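Local coordinates for enoyl-CoA hydratase, EchA3 (Mycobacterium marinum M, PDB 3R6H), which probably acts as a lyase of the enoyl-CoA hydratase/isomerase family in lipid metabolism, its crotonase-like chains assembling as a trimer, at residues G83-S88 against Y141-V146. Residues are numbered along the deposited sequence; the frame is centred on the assembly and turned at random.
Sequences GGFELS and YAAMEV
F85 and S88 of helix 75-92 face A142, A143 and V146 of helix 141-150 across two segments, 83-88 and 141-146, that run nearly the same way, their axes 26° apart and 10.3 Å distant at closest approach. Across the gap F85 pairs with A142 (CA to CA 6.6 Å) and S88 with V146. No hydrogen bond joins them; the contact is apolar and buried.

F85 carries most of it. Its CG stands anti to the carbonyl carbon (chi1 -61°), which sends the ring across toward the first turn of the other helix and turns one face to A142 CB and A143 N. The methyl of A142 makes a CH-pi contact there, A142 CB lying 4.2 Å from the F85 ring centroid and 27° off the normal, nearest the CG end. The A143 methyl meets CE1 and CZ, A143 CB standing 3.5 Å from F85 CE1. One turn along, the touch is lighter: S88 CB meets V146 CG2 at 4.1 Å, and the S88 hydroxyl turns instead to a hydrogen bond with S116 OG.

A bound potassium ion lies about 5 Å from the F85 side chain. Two further helices pack on both partners here: 109-114 on F85, S88 and A143 through M109 and F112, and 214-225 on F85 through I224 and on V146 through I220. L87 of helix 75-92 is turned to helix 30-46.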
# COMPACT_ATOMS: atom_id res chain seq x y z
N GLY A 83 -0.57 22.25 17.15
CA GLY A 83 -1.99 22.08 17.43
C GLY A 83 -2.72 21.36 16.31
O GLY A 83 -3.67 20.62 16.56
N GLY A 84 -2.31 21.63 15.08
CA GLY A 84 -2.91 20.97 13.89
C GLY A 84 -2.65 19.48 13.93
O GLY A 84 -3.57 18.67 13.76
N PHE A 85 -1.40 19.11 14.17
CA PHE A 85 -1.03 17.70 14.21
C PHE A 85 -1.49 17.02 15.46
O PHE A 85 -1.79 15.84 15.43
CB PHE A 85 0.47 17.54 13.92
CG PHE A 85 0.82 18.04 12.56
CD1 PHE A 85 0.16 17.51 11.46
CD2 PHE A 85 1.76 19.05 12.37
CE1 PHE A 85 0.44 17.99 10.17
CE2 PHE A 85 2.03 19.53 11.09
CZ PHE A 85 1.36 19.03 10.01
N GLU A 86 -1.60 17.77 16.57
CA GLU A 86 -2.24 17.20 17.75
C GLU A 86 -3.73 16.83 17.47
O GLU A 86 -4.24 15.80 17.95
CB GLU A 86 -2.16 18.15 18.94
CG GLU A 86 -2.57 17.48 20.23
CD GLU A 86 -1.56 16.41 20.67
OE1 GLU A 86 -0.34 16.71 20.65
OE2 GLU A 86 -1.99 15.27 21.00
N LEU A 87 -4.44 17.68 16.73
CA LEU A 87 -5.80 17.34 16.31
C LEU A 87 -5.85 16.06 15.47
O LEU A 87 -6.73 15.22 15.70
CB LEU A 87 -6.50 18.49 15.57
CG LEU A 87 -7.23 19.54 16.41
CD1 LEU A 87 -7.42 20.84 15.60
CD2 LEU A 87 -8.56 18.98 16.94
N SER A 88 -4.94 15.91 14.51
CA SER A 88 -4.85 14.62 13.77
C SER A 88 -4.66 13.44 14.70
O SER A 88 -5.31 12.42 14.56
CB SER A 88 -3.69 14.62 12.76
OG SER A 88 -3.98 15.44 11.66
N TYR A 141 7.13 16.23 9.29
CA TYR A 141 7.22 14.81 9.54
C TYR A 141 5.89 14.23 10.02
O TYR A 141 5.49 13.14 9.55
CB TYR A 141 8.31 14.48 10.58
CG TYR A 141 9.71 14.54 9.99
CD1 TYR A 141 10.19 13.52 9.19
CD2 TYR A 141 10.55 15.62 10.24
CE1 TYR A 141 11.47 13.55 8.65
CE2 TYR A 141 11.85 15.66 9.69
CZ TYR A 141 12.29 14.62 8.90
OH TYR A 141 13.57 14.63 8.36
N ALA A 142 5.18 14.91 10.92
CA ALA A 142 3.90 14.38 11.40
C ALA A 142 2.87 14.21 10.28
O ALA A 142 2.13 13.22 10.25
CB ALA A 142 3.30 15.21 12.52
N ALA A 143 2.86 15.17 9.36
CA ALA A 143 1.97 15.11 8.18
C ALA A 143 2.37 13.98 7.26
O ALA A 143 1.50 13.28 6.70
CB ALA A 143 2.01 16.46 7.41
N MET A 144 3.67 13.76 7.07
CA MET A 144 4.08 12.63 6.24
C MET A 144 3.57 11.31 6.79
O MET A 144 3.16 10.41 6.05
CB MET A 144 5.60 12.58 6.04
CG MET A 144 6.19 13.80 5.25
SD MET A 144 5.65 13.82 3.52
CE MET A 144 6.69 12.49 2.88
N GLU A 145 3.59 11.18 8.11
CA GLU A 145 3.14 9.93 8.73
C GLU A 145 1.62 9.74 8.55
O GLU A 145 1.15 8.62 8.35
CB GLU A 145 3.52 9.91 10.21
CG GLU A 145 5.04 9.86 10.46
CD GLU A 145 5.68 8.54 10.18
OE1 GLU A 145 4.98 7.50 10.06
OE2 GLU A 145 6.94 8.53 10.06
N VAL A 146 0.88 10.82 8.63
CA VAL A 146 -0.57 10.79 8.39
C VAL A 146 -0.85 10.34 6.94
O VAL A 146 -1.67 9.43 6.73
CB VAL A 146 -1.22 12.16 8.65
CG1 VAL A 146 -2.63 12.21 8.13
CG2 VAL A 146 -1.21 12.52 10.19